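Local coordinates for protein AAA ATPase, central region (Enterococcus faecium, PDB 2R9G) that is probably the tetramer-forming C-terminal part of an MgsA/RarA-type AAA+ ATPase, a family linked to the upkeep of stalled replication forks, at residues Gly179-Glu182 against Gln183-Gln187; His151-Gln155 against Ala156-Gln160; Ala75-Ala78 against Ala79-Leu82; Ser106-Met109 against Ala110-Ala114. All coordinates share one frame; numbering follows the deposited sequence.

Contact 1: Gly179-Glu182 against Gln183-Gln187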
ATOM      1  N   GLY C 179       3.109  18.263   7.812  1.00 34.13           N
ATOM      2  CA  GLY C 179       3.390  17.736   6.486  1.00 36.64           C
ATOM      3  C   GLY C 179       2.378  18.166   5.439  1.00 38.62           C
ATOM      4  O   GLY C 179       1.241  18.533   5.766  1.00 33.83           O
ATOM      5  N   LYS C 180       2.797  18.075   4.177  1.00 39.99           N
ATOM      6  CA  LYS C 180       2.011  18.489   3.012  1.00 41.40           C
ATOM      7  C   LYS C 180       0.668  17.782   2.841  1.00 40.58           C
ATOM      8  O   LYS C 180      -0.259  18.354   2.257  1.00 43.36           O
ATOM      9  CB  LYS C 180       2.832  18.320   1.730  1.00 43.61           C
ATOM     10  CG  LYS C 180       3.844  19.429   1.484  1.00 55.20           C
ATOM     11  CD  LYS C 180       4.438  19.323   0.082  1.00 67.30           C
ATOM     12  CE  LYS C 180       5.477  20.409  -0.179  1.00 72.74           C
ATOM     13  NZ  LYS C 180       6.752  20.155   0.555  1.00 76.33           N
ATOM     14  N   TYR C 181       0.555  16.549   3.330  1.00 36.03           N
ATOM     15  CA  TYR C 181      -0.707  15.829   3.211  1.00 34.67           C
ATOM     16  C   TYR C 181      -1.809  16.432   4.084  1.00 35.26           C
ATOM     17  O   TYR C 181      -2.954  16.583   3.632  1.00 32.77           O
ATOM     18  CB  TYR C 181      -0.544  14.340   3.511  1.00 31.31           C
ATOM     19  CG  TYR C 181      -1.725  13.522   3.047  1.00 30.12           C
ATOM     20  CD1 TYR C 181      -1.808  13.072   1.734  1.00 35.21           C
ATOM     21  CD2 TYR C 181      -2.767  13.205   3.915  1.00 27.46           C
ATOM     22  CE1 TYR C 181      -2.896  12.320   1.299  1.00 36.47           C
ATOM     23  CE2 TYR C 181      -3.856  12.456   3.489  1.00 25.10           C
ATOM     24  CZ  TYR C 181      -3.914  12.016   2.187  1.00 31.46           C
ATOM     25  OH  TYR C 181      -4.994  11.272   1.761  1.00 34.60           O
ATOM     26  N   GLU C 182      -1.461  16.769   5.324  1.00 32.78           N
ATOM     27  CA  GLU C 182      -2.429  17.309   6.272  1.00 35.45           C
ATOM     28  C   GLU C 182      -2.600  18.829   6.130  1.00 36.02           C
ATOM     29  O   GLU C 182      -3.575  19.397   6.629  1.00 37.01           O
ATOM     30  CB  GLU C 182      -2.057  16.925   7.703  1.00 34.76           C
ATOM     31  CG  GLU C 182      -3.247  16.805   8.642  1.00 35.43           C
ATOM     32  CD  GLU C 182      -2.857  16.687  10.110  1.00 33.58           C
ATOM     33  OE1 GLU C 182      -1.652  16.576  10.424  1.00 37.48           O
ATOM     34  OE2 GLU C 182      -3.768  16.709  10.955  1.00 29.67           O
ATOM     35  N   GLN C 183      -1.657  19.479   5.447  1.00 38.62           N
ATOM     36  CA  GLN C 183      -1.823  20.874   5.042  1.00 41.22           C
ATOM     37  C   GLN C 183      -3.047  20.965   4.137  1.00 38.70           C
ATOM     38  O   GLN C 183      -3.907  21.815   4.332  1.00 39.73           O
ATOM     39  CB  GLN C 183      -0.602  21.373   4.276  1.00 40.93           C
ATOM     40  CG  GLN C 183       0.598  21.723   5.120  1.00 44.82           C
ATOM     41  CD  GLN C 183       1.802  22.109   4.278  1.00 51.70           C
ATOM     42  OE1 GLN C 183       1.662  22.497   3.115  1.00 61.68           O
ATOM     43  NE2 GLN C 183       2.995  22.000   4.859  1.00 58.75           N
ATOM     44  N   ALA C 184      -3.112  20.049   3.175  1.00 36.27           N
ATOM     45  CA  ALA C 184      -4.190  19.974   2.206  1.00 37.49           C
ATOM     46  C   ALA C 184      -5.508  19.492   2.816  1.00 38.27           C
ATOM     47  O   ALA C 184      -6.577  19.973   2.428  1.00 39.54           O
ATOM     48  CB  ALA C 184      -3.777  19.079   1.032  1.00 35.19           C
ATOM     49  N   LEU C 185      -5.437  18.541   3.752  1.00 35.45           N
ATOM     50  CA  LEU C 185      -6.637  18.058   4.443  1.00 38.72           C
ATOM     51  C   LEU C 185      -7.223  19.171   5.296  1.00 38.37           C
ATOM     52  O   LEU C 185      -8.435  19.366   5.323  1.00 40.37           O
ATOM     53  CB  LEU C 185      -6.349  16.841   5.328  1.00 38.08           C
ATOM     54  CG  LEU C 185      -5.971  15.476   4.753  1.00 36.13           C
ATOM     55  CD1 LEU C 185      -6.012  14.443   5.874  1.00 40.54           C
ATOM     56  CD2 LEU C 185      -6.857  15.035   3.582  1.00 39.69           C
ATOM     57  N   GLY C 186      -6.339  19.901   5.971  1.00 38.60           N
ATOM     58  CA  GLY C 186      -6.710  21.049   6.785  1.00 39.12           C
ATOM     59  C   GLY C 186      -7.344  22.167   5.990  1.00 38.97           C
ATOM     60  O   GLY C 186      -8.307  22.779   6.454  1.00 39.11           O
ATOM     61  N   GLN C 187      -6.806  22.422   4.795  1.00 40.28           N
ATOM     62  CA  GLN C 187      -7.384  23.387   3.862  1.00 40.84           C
ATOM     63  C   GLN C 187      -8.811  23.000   3.509  1.00 40.34           C
ATOM     64  O   GLN C 187      -9.704  23.838   3.577  1.00 44.87           O
ATOM     65  CB  GLN C 187      -6.539  23.509   2.598  1.00 41.89           C
ATOM     66  CG  GLN C 187      -5.323  24.410   2.747  1.00 45.69           C
ATOM     67  CD  GLN C 187      -4.171  23.993   1.836  1.00 53.35           C
ATOM     68  OE1 GLN C 187      -4.364  23.274   0.852  1.00 54.94           O
ATOM     69  NE2 GLN C 187      -2.964  24.439   2.170  1.00 54.38           N
TER
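The first two turns of helix 180-195, the last helix of the chain, carry Tyr-181 and Leu-185 one turn apart on the same side, and Gly-179 holds the N-cap position just before the helix. Gly-179 O accepts the first i to i+4 bond, from Gln-183 N at 3.1 Å, with the donor in the carbonyl plane. Lys-180 O to Ala-184 N is a weak, stretched link at 3.4 Å, and the ladder tightens again by Gly-186 N to Glu-182 O at 2.9 Å. With CG anti to its backbone N (chi1 -165°), Tyr-181 keeps its ring beside its own carbonyl, where Leu-185 CD1 meets CE2 at 3.8 Å, obliquely to the ring. Leu-185 CG also sits 3.4 Å from Tyr-181 O, so the leucine packs on backbone and ring together. Gln-183 runs back alongside Lys-180, pointing the same way; its CG lies 3.3 Å from Gly-179 O, and its NE2 makes a weak bond to Asp-177 O just before the helix. Tyr-181 and Leu-185 also meet the second subunit: Tyr-181 OH bonds to Asp-97 and Asn-65 there, and Leu-185 packs on its Leu-100. Within the chain, Glu-182 reaches Ser-104, Tyr-173 and Ser-106, the last at the start of helix 106-119, and together with Leu-185 touches Leu-63, in the loop between helices 46-61 and 66-82.

Contact 2: His151-Gln155 against Ala156-Gln160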
ATOM      1  N   HIS C 151     -23.126  12.781  -3.186  1.00 34.95           N
ATOM      2  CA  HIS C 151     -22.670  12.445  -4.538  1.00 31.97           C
ATOM      3  C   HIS C 151     -23.492  13.096  -5.665  1.00 36.05           C
ATOM      4  O   HIS C 151     -23.017  13.193  -6.797  1.00 35.31           O
ATOM      5  CB  HIS C 151     -22.627  10.927  -4.730  1.00 31.52           C
ATOM      6  CG  HIS C 151     -21.656  10.219  -3.830  1.00 32.01           C
ATOM      7  ND1 HIS C 151     -20.290  10.384  -3.926  1.00 28.13           N
ATOM      8  CD2 HIS C 151     -21.855   9.317  -2.838  1.00 24.32           C
ATOM      9  CE1 HIS C 151     -19.692   9.632  -3.018  1.00 30.38           C
ATOM     10  NE2 HIS C 151     -20.620   8.974  -2.345  1.00 35.80           N
ATOM     11  N   HIS C 152     -24.707  13.550  -5.348  1.00 34.79           N
ATOM     12  CA  HIS C 152     -25.565  14.251  -6.311  1.00 33.98           C
ATOM     13  C   HIS C 152     -25.193  15.717  -6.500  1.00 37.56           C
ATOM     14  O   HIS C 152     -25.658  16.354  -7.443  1.00 38.38           O
ATOM     15  CB  HIS C 152     -27.034  14.174  -5.884  1.00 32.41           C
ATOM     16  CG  HIS C 152     -27.621  12.800  -5.969  1.00 25.12           C
ATOM     17  ND1 HIS C 152     -28.506  12.312  -5.034  1.00 32.16           N
ATOM     18  CD2 HIS C 152     -27.460  11.815  -6.883  1.00 26.83           C
ATOM     19  CE1 HIS C 152     -28.866  11.085  -5.367  1.00 26.79           C
ATOM     20  NE2 HIS C 152     -28.241  10.757  -6.482  1.00 31.26           N
ATOM     21  N   PHE C 153     -24.357  16.240  -5.608  1.00 35.72           N
ATOM     22  CA  PHE C 153     -24.099  17.672  -5.527  1.00 39.89           C
ATOM     23  C   PHE C 153     -22.757  18.065  -6.146  1.00 44.26           C
ATOM     24  O   PHE C 153     -21.913  17.205  -6.433  1.00 42.70           O
ATOM     25  CB  PHE C 153     -24.158  18.126  -4.067  1.00 36.80           C
ATOM     26  CG  PHE C 153     -25.540  18.082  -3.467  1.00 38.78           C
ATOM     27  CD1 PHE C 153     -26.086  16.883  -3.011  1.00 31.16           C
ATOM     28  CD2 PHE C 153     -26.290  19.248  -3.339  1.00 38.22           C
ATOM     29  CE1 PHE C 153     -27.356  16.842  -2.460  1.00 35.56           C
ATOM     30  CE2 PHE C 153     -27.566  19.214  -2.781  1.00 36.97           C
ATOM     31  CZ  PHE C 153     -28.101  18.008  -2.349  1.00 33.35           C
ATOM     32  N   ASP C 154     -22.580  19.371  -6.356  1.00 48.64           N
ATOM     33  CA  ASP C 154     -21.302  19.928  -6.788  1.00 51.34           C
ATOM     34  C   ASP C 154     -20.250  19.630  -5.728  1.00 48.82           C
ATOM     35  O   ASP C 154     -20.526  19.748  -4.531  1.00 45.08           O
ATOM     36  CB  ASP C 154     -21.414  21.442  -7.026  1.00 54.81           C
ATOM     37  CG  ASP C 154     -20.180  22.030  -7.714  1.00 64.92           C
ATOM     38  OD1 ASP C 154     -19.490  21.299  -8.460  1.00 69.26           O
ATOM     39  OD2 ASP C 154     -19.901  23.233  -7.516  1.00 69.99           O
ATOM     40  N   GLN C 155     -19.070  19.197  -6.185  1.00 50.35           N
ATOM     41  CA  GLN C 155     -17.917  18.854  -5.330  1.00 52.36           C
ATOM     42  C   GLN C 155     -18.169  17.650  -4.413  1.00 49.59           C
ATOM     43  O   GLN C 155     -17.400  17.410  -3.476  1.00 51.00           O
ATOM     44  CB  GLN C 155     -17.454  20.071  -4.502  1.00 54.99           C
ATOM     45  CG  GLN C 155     -16.995  21.261  -5.321  1.00 60.63           C
ATOM     46  CD  GLN C 155     -15.640  21.035  -5.951  1.00 70.61           C
ATOM     47  OE1 GLN C 155     -14.744  20.451  -5.337  1.00 73.95           O
ATOM     48  NE2 GLN C 155     -15.480  21.497  -7.184  1.00 74.55           N
ATOM     49  N   ALA C 156     -19.237  16.902  -4.704  1.00 46.78           N
ATOM     50  CA  ALA C 156     -19.746  15.811  -3.863  1.00 43.86           C
ATOM     51  C   ALA C 156     -19.883  16.174  -2.373  1.00 44.22           C
ATOM     52  O   ALA C 156     -19.456  15.423  -1.485  1.00 44.11           O
ATOM     53  CB  ALA C 156     -18.930  14.531  -4.064  1.00 44.03           C
ATOM     54  N   TRP C 157     -20.480  17.337  -2.123  1.00 41.36           N
ATOM     55  CA  TRP C 157     -20.690  17.845  -0.776  1.00 39.95           C
ATOM     56  C   TRP C 157     -22.030  18.572  -0.671  1.00 42.65           C
ATOM     57  O   TRP C 157     -22.385  19.378  -1.537  1.00 43.52           O
ATOM     58  CB  TRP C 157     -19.547  18.786  -0.366  1.00 38.00           C
ATOM     59  CG  TRP C 157     -19.730  19.389   1.006  1.00 39.11           C
ATOM     60  CD1 TRP C 157     -19.353  18.840   2.203  1.00 35.60           C
ATOM     61  CD2 TRP C 157     -20.349  20.648   1.319  1.00 38.44           C
ATOM     62  NE1 TRP C 157     -19.695  19.678   3.236  1.00 36.50           N
ATOM     63  CE2 TRP C 157     -20.308  20.794   2.724  1.00 34.70           C
ATOM     64  CE3 TRP C 157     -20.940  21.666   0.546  1.00 39.62           C
ATOM     65  CZ2 TRP C 157     -20.829  21.918   3.377  1.00 35.93           C
ATOM     66  CZ3 TRP C 157     -21.455  22.786   1.197  1.00 36.23           C
ATOM     67  CH2 TRP C 157     -21.394  22.901   2.601  1.00 36.82           C
ATOM     68  N   VAL C 158     -22.758  18.285   0.404  1.00 39.65           N
ATOM     69  CA  VAL C 158     -23.992  18.995   0.711  1.00 37.97           C
ATOM     70  C   VAL C 158     -23.927  19.577   2.131  1.00 37.42           C
ATOM     71  O   VAL C 158     -23.398  18.938   3.046  1.00 32.77           O
ATOM     72  CB  VAL C 158     -25.259  18.097   0.473  1.00 37.25           C
ATOM     73  CG1 VAL C 158     -25.189  16.771   1.252  1.00 31.36           C
ATOM     74  CG2 VAL C 158     -26.555  18.855   0.785  1.00 39.94           C
ATOM     75  N   ASN C 159     -24.419  20.810   2.295  1.00 37.75           N
ATOM     76  CA  ASN C 159     -24.624  21.396   3.623  1.00 37.83           C
ATOM     77  C   ASN C 159     -25.728  20.623   4.334  1.00 36.09           C
ATOM     78  O   ASN C 159     -26.905  20.754   4.001  1.00 38.79           O
ATOM     79  CB  ASN C 159     -24.985  22.881   3.508  1.00 40.35           C
ATOM     80  CG  ASN C 159     -24.932  23.621   4.843  1.00 45.06           C
ATOM     81  OD1 ASN C 159     -25.091  23.038   5.918  1.00 51.25           O
ATOM     82  ND2 ASN C 159     -24.716  24.926   4.771  1.00 50.86           N
ATOM     83  N   GLN C 160     -25.325  19.814   5.310  1.00 36.28           N
ATOM     84  CA  GLN C 160     -26.228  18.922   6.028  1.00 35.37           C
ATOM     85  C   GLN C 160     -25.713  18.731   7.453  1.00 36.27           C
ATOM     86  O   GLN C 160     -24.500  18.726   7.685  1.00 37.37           O
ATOM     87  CB  GLN C 160     -26.317  17.573   5.299  1.00 33.85           C
ATOM     88  CG  GLN C 160     -27.364  16.600   5.839  1.00 32.46           C
ATOM     89  CD  GLN C 160     -27.645  15.443   4.906  1.00 36.42           C
ATOM     90  OE1 GLN C 160     -28.679  14.776   5.016  1.00 39.04           O
ATOM     91  NE2 GLN C 160     -26.732  15.198   3.972  1.00 35.44           N
TER
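Val-158 sits over one face of the Phe-153 ring: its CB stands 3.7 Å from the ring centroid and only 8° off the normal, a CH-pi contact placed almost exactly over the centre. CG2, which extends anti to the valine's backbone N, reaches the far end of the ring, 3.6 Å from Phe-153 CZ. At the root of the phenylalanine side chain, Phe-153 CB comes to 3.3 Å from Trp-157 O. The phenylalanine leans over the extended residues Trp-157 and Val-158, which follow the turn. That turn is a type II beta turn, Phe-153 to Ala-156, with Ala-156 N bonded to Phe-153 O at 3.2 Å from well above the carbonyl plane; Trp-157 N reaches Asp-154 O in a weak bond. Gln-155 and, at the last position, Ala-156 both take positive phi, 65° and 48°. Ala-156 CB comes only loosely near the His-151 ring, 4.4 Å from ND1 and oblique to it. Lys-103 of the second subunit packs on Ala-156. Across the turn the side chains meet through dispersion and CH-pi attraction, with backbone bonds holding the reversal; His-151 makes polar links to the second subunit through NE2, to Asp-60, and its backbone O, to Lys-176, the first probably charge-assisted.

Contact 3: Ala75-Ala78 against Ala79-Leu82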
ATOM      1  N   ALA C  75       5.333  -3.973   6.453  1.00 23.49           N
ATOM      2  CA  ALA C  75       6.559  -4.408   7.129  1.00 22.64           C
ATOM      3  C   ALA C  75       6.312  -5.476   8.193  1.00 21.67           C
ATOM      4  O   ALA C  75       7.093  -6.406   8.315  1.00 23.89           O
ATOM      5  CB  ALA C  75       7.283  -3.221   7.731  1.00 22.13           C
ATOM      6  N   VAL C  76       5.212  -5.337   8.930  1.00 21.71           N
ATOM      7  CA  VAL C  76       4.808  -6.281   9.970  1.00 20.13           C
ATOM      8  C   VAL C  76       4.422  -7.632   9.372  1.00 23.32           C
ATOM      9  O   VAL C  76       4.792  -8.678   9.912  1.00 29.02           O
ATOM     10  CB  VAL C  76       3.678  -5.684  10.859  1.00 17.04           C
ATOM     11  CG1 VAL C  76       2.916  -6.771  11.658  1.00 16.12           C
ATOM     12  CG2 VAL C  76       4.264  -4.630  11.797  1.00 16.55           C
ATOM     13  N   LEU C  77       3.716  -7.602   8.240  1.00 23.70           N
ATOM     14  CA  LEU C  77       3.341  -8.830   7.539  1.00 26.68           C
ATOM     15  C   LEU C  77       4.574  -9.525   6.994  1.00 26.32           C
ATOM     16  O   LEU C  77       4.640 -10.754   6.983  1.00 24.83           O
ATOM     17  CB  LEU C  77       2.334  -8.567   6.412  1.00 29.48           C
ATOM     18  CG  LEU C  77       0.921  -8.095   6.779  1.00 29.77           C
ATOM     19  CD1 LEU C  77       0.134  -7.756   5.529  1.00 27.43           C
ATOM     20  CD2 LEU C  77       0.175  -9.119   7.626  1.00 25.83           C
ATOM     21  N   ALA C  78       5.551  -8.730   6.566  1.00 25.12           N
ATOM     22  CA  ALA C  78       6.858  -9.242   6.153  1.00 24.14           C
ATOM     23  C   ALA C  78       7.593  -9.904   7.335  1.00 22.50           C
ATOM     24  O   ALA C  78       8.133 -10.991   7.191  1.00 24.97           O
ATOM     25  CB  ALA C  78       7.709  -8.109   5.538  1.00 21.42           C
ATOM     26  N   ALA C  79       7.574  -9.245   8.497  1.00 25.93           N
ATOM     27  CA  ALA C  79       8.184  -9.743   9.746  1.00 24.08           C
ATOM     28  C   ALA C  79       7.616 -11.070  10.260  1.00 24.13           C
ATOM     29  O   ALA C  79       8.380 -11.960  10.642  1.00 25.47           O
ATOM     30  CB  ALA C  79       8.093  -8.670  10.840  1.00 26.20           C
ATOM     31  N   GLU C  80       6.287 -11.190  10.272  1.00 21.64           N
ATOM     32  CA  GLU C  80       5.596 -12.448  10.615  1.00 25.96           C
ATOM     33  C   GLU C  80       5.981 -13.602   9.690  1.00 27.92           C
ATOM     34  O   GLU C  80       6.176 -14.736  10.141  1.00 35.00           O
ATOM     35  CB  GLU C  80       4.075 -12.268  10.534  1.00 22.53           C
ATOM     36  CG  GLU C  80       3.483 -11.358  11.575  1.00 30.74           C
ATOM     37  CD  GLU C  80       2.091 -10.873  11.199  1.00 43.24           C
ATOM     38  OE1 GLU C  80       1.505 -11.396  10.224  1.00 41.14           O
ATOM     39  OE2 GLU C  80       1.584  -9.960  11.883  1.00 44.82           O
ATOM     40  N   LYS C  81       6.077 -13.314   8.394  1.00 29.56           N
ATOM     41  CA  LYS C  81       6.445 -14.332   7.406  1.00 29.64           C
ATOM     42  C   LYS C  81       7.908 -14.747   7.519  1.00 28.76           C
ATOM     43  O   LYS C  81       8.235 -15.907   7.281  1.00 29.82           O
ATOM     44  CB  LYS C  81       6.137 -13.859   5.986  1.00 27.67           C
ATOM     45  CG  LYS C  81       4.650 -13.814   5.669  1.00 27.47           C
ATOM     46  CD  LYS C  81       4.365 -13.000   4.403  1.00 32.60           C
ATOM     47  CE  LYS C  81       2.876 -12.733   4.250  1.00 37.57           C
ATOM     48  NZ  LYS C  81       2.084 -13.988   4.137  1.00 35.66           N
ATOM     49  N   LEU C  82       8.771 -13.806   7.910  1.00 25.07           N
ATOM     50  CA  LEU C  82      10.215 -14.035   7.962  1.00 25.48           C
ATOM     51  C   LEU C  82      10.695 -14.589   9.295  1.00 24.82           C
ATOM     52  O   LEU C  82      11.547 -15.481   9.331  1.00 29.61           O
ATOM     53  CB  LEU C  82      10.992 -12.739   7.655  1.00 19.71           C
ATOM     54  CG  LEU C  82      10.893 -12.170   6.235  1.00 26.01           C
ATOM     55  CD1 LEU C  82      11.520 -10.766   6.151  1.00 19.45           C
ATOM     56  CD2 LEU C  82      11.473 -13.105   5.199  1.00 23.36           C
TER
HETATM   57  O   HOH W   1       1.707 -12.290   7.710  1.00 43.67           O
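From Ala-75 to Leu-82 the backbone is regular alpha-helix, its four i to i+4 bonds including a nearly straight one from Glu-80 N to Val-76 O (2.9 Å, 168° at the hydrogen). Glu-80 folds back over this turn: CG is anti to its own carbonyl carbon (chi1 -68°) and the rest is extended, so the carboxylate ends between two side chains of the preceding turn. OE2 lies 3.5 Å from Val-76 CG1, and OE1 lies 3.7 Å from Leu-77 CD2, with Leu-77 alongside and pointing the same way. A water gives a 2.7 Å hydrogen bond to Glu-80 OE1 and a weak one to Leu-77 O. The aliphatic part of Lys-81 lies along that same carbonyl, CG 3.3 Å from Leu-77 O, before the chain bends at its last torsion. These residues form the last two turns of helix 66-82, in a helical bundle where Val-76 and Ala-79 pack on helix 46-61 and Ala-75 and Ala-78 on helix 88-100. The charged ends reach other chains of the tetramer: Glu-80 OE2 forms a salt bridge with Lys-81 of the second subunit, and Lys-81 NZ one with Glu-80 of the third subunit. Leu-82 CG sits close against Ala-78 O, at 3.1 Å, while its side chain packs on Val-55 of the third subunit.

Contact 4: Ser106-Met109 against Ala110-Ala114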
ATOM      1  N   SER C 106      -3.026  14.496  15.601  1.00 28.77           N
ATOM      2  CA  SER C 106      -4.309  15.206  15.503  1.00 22.65           C
ATOM      3  C   SER C 106      -5.532  14.300  15.447  1.00 23.48           C
ATOM      4  O   SER C 106      -6.505  14.552  16.143  1.00 29.97           O
ATOM      5  CB  SER C 106      -4.318  16.168  14.311  1.00 20.03           C
ATOM      6  OG  SER C 106      -4.162  15.464  13.092  1.00 21.27           O
ATOM      7  N   ALA C 107      -5.482  13.243  14.642  1.00 23.98           N
ATOM      8  CA  ALA C 107      -6.629  12.326  14.537  1.00 21.53           C
ATOM      9  C   ALA C 107      -6.848  11.480  15.793  1.00 23.79           C
ATOM     10  O   ALA C 107      -7.988  11.165  16.146  1.00 29.26           O
ATOM     11  CB  ALA C 107      -6.491  11.440  13.334  1.00 10.84           C
ATOM     12  N   TYR C 108      -5.745  11.097  16.432  1.00 27.94           N
ATOM     13  CA  TYR C 108      -5.746  10.364  17.696  1.00 30.95           C
ATOM     14  C   TYR C 108      -6.362  11.219  18.815  1.00 34.33           C
ATOM     15  O   TYR C 108      -7.211  10.736  19.583  1.00 34.41           O
ATOM     16  CB  TYR C 108      -4.302   9.927  18.008  1.00 33.66           C
ATOM     17  CG  TYR C 108      -3.971   9.586  19.443  1.00 32.72           C
ATOM     18  CD1 TYR C 108      -4.610   8.533  20.100  1.00 40.30           C
ATOM     19  CD2 TYR C 108      -2.977  10.288  20.129  1.00 33.30           C
ATOM     20  CE1 TYR C 108      -4.291   8.207  21.415  1.00 37.08           C
ATOM     21  CE2 TYR C 108      -2.642   9.966  21.439  1.00 35.98           C
ATOM     22  CZ  TYR C 108      -3.309   8.925  22.080  1.00 40.76           C
ATOM     23  OH  TYR C 108      -2.995   8.591  23.381  1.00 39.26           O
ATOM     24  N   MET C 109      -5.947  12.486  18.872  1.00 33.26           N
ATOM     25  CA  MET C 109      -6.486  13.415  19.858  0.50 33.36           C
ATOM     26  C   MET C 109      -7.937  13.813  19.599  1.00 35.65           C
ATOM     27  O   MET C 109      -8.709  13.969  20.549  1.00 36.28           O
ATOM     28  CB  MET C 109      -5.582  14.638  20.008  0.50 30.00           C
ATOM     29  CG  MET C 109      -4.153  14.296  20.442  0.50 26.14           C
ATOM     30  SD  MET C 109      -3.829  14.214  22.218  0.50 20.42           S
ATOM     31  CE  MET C 109      -4.595  12.687  22.718  0.50  6.69           C
ATOM     32  N   ALA C 110      -8.312  13.937  18.325  1.00 30.79           N
ATOM     33  CA  ALA C 110      -9.682  14.270  17.939  1.00 27.00           C
ATOM     34  C   ALA C 110     -10.676  13.189  18.348  1.00 30.18           C
ATOM     35  O   ALA C 110     -11.752  13.503  18.857  1.00 30.43           O
ATOM     36  CB  ALA C 110      -9.774  14.532  16.444  1.00 19.42           C
ATOM     37  N   LEU C 111     -10.317  11.925  18.125  1.00 27.20           N
ATOM     38  CA  LEU C 111     -11.170  10.817  18.542  1.00 28.23           C
ATOM     39  C   LEU C 111     -11.243  10.718  20.060  1.00 29.60           C
ATOM     40  O   LEU C 111     -12.300  10.403  20.611  1.00 31.13           O
ATOM     41  CB  LEU C 111     -10.703   9.488  17.940  1.00 25.38           C
ATOM     42  CG  LEU C 111     -11.491   8.235  18.365  1.00 32.90           C
ATOM     43  CD1 LEU C 111     -12.969   8.331  17.983  1.00 31.19           C
ATOM     44  CD2 LEU C 111     -10.886   6.975  17.800  1.00 25.09           C
ATOM     45  N   ASP C 112     -10.129  10.986  20.736  1.00 30.26           N
ATOM     46  CA  ASP C 112     -10.125  10.963  22.200  1.00 37.56           C
ATOM     47  C   ASP C 112     -10.935  12.115  22.823  1.00 37.21           C
ATOM     48  O   ASP C 112     -11.527  11.947  23.892  1.00 40.73           O
ATOM     49  CB  ASP C 112      -8.695  10.881  22.760  1.00 39.06           C
ATOM     50  CG  ASP C 112      -8.174   9.440  22.842  1.00 46.48           C
ATOM     51  OD1 ASP C 112      -8.940   8.491  22.552  1.00 51.40           O
ATOM     52  OD2 ASP C 112      -6.991   9.254  23.199  1.00 51.56           O
ATOM     53  N   ALA C 113     -10.983  13.260  22.141  1.00 36.96           N
ATOM     54  CA  ALA C 113     -11.900  14.341  22.517  1.00 36.61           C
ATOM     55  C   ALA C 113     -13.359  13.923  22.306  1.00 36.59           C
ATOM     56  O   ALA C 113     -14.228  14.260  23.112  1.00 33.47           O
ATOM     57  CB  ALA C 113     -11.589  15.611  21.749  1.00 37.77           C
ATOM     58  N   ALA C 114     -13.613  13.178  21.231  1.00 35.66           N
ATOM     59  CA  ALA C 114     -14.953  12.687  20.920  1.00 35.46           C
ATOM     60  C   ALA C 114     -15.415  11.625  21.916  1.00 36.84           C
ATOM     61  O   ALA C 114     -16.594  11.571  22.270  1.00 37.80           O
ATOM     62  CB  ALA C 114     -15.006  12.154  19.494  1.00 34.67           C
TER
HETATM   63  O   HOH W   2      -7.875   7.863  19.361  1.00 49.81           O
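A chi1 of 159° swings the Tyr-108 ring to the carbonyl side and forward along the helix, while chi1 of -85° in Asp-112 sends the carboxylate back toward it. The two meet one turn apart: Asp-112 OD2 comes to 3.4 Å from Tyr-108 CE1, approaching the ring obliquely, with ring and carboxylate planes 61° apart. Beneath them, Asp-112 N is bonded to Tyr-108 O at 3.1 Å. That carbonyl also takes a hydrogen bond from a water at 3.0 Å, which reaches on to Asp-112 OD1 in a weak bond. This is the opening stretch of helix 106-119, and its ladder is even, with Ala-110 N to Ser-106 O and Ala-113 N to Met-109 O both at 2.9 Å. Ala-110 CB lies 3.3 Å from Ser-106 O and packs on Leu-34 of the second subunit. The same subunit supplies Arg-88, whose NE makes a salt bridge to Asp-112 OD1 and which also packs on Tyr-108. The arginine therefore probably offsets the aspartate's charge beside the ring. Tyr-149 of the third subunit packs against Tyr-108 as well.

From the N terminus the order is contact 3, contact 4, contact 2, contact 1. All four are local and in series, each made within one continuous run, so none nests in or crosses another. Contact 3 closes turns near the end of helix 66-82, contact 4 at the start of helix 106-119, and contact 1 at the start of helix 180-195; contact 2 alone closes a loop reversal, in the long connection between the last two helices. Contacts 1 and 4 touch directly, through the Ser-106 and Glu-182 side chains, tying those helix starts together. Contacts 2 and 3 lie farthest apart, centres about 41 Å, yet all four reach the second subunit.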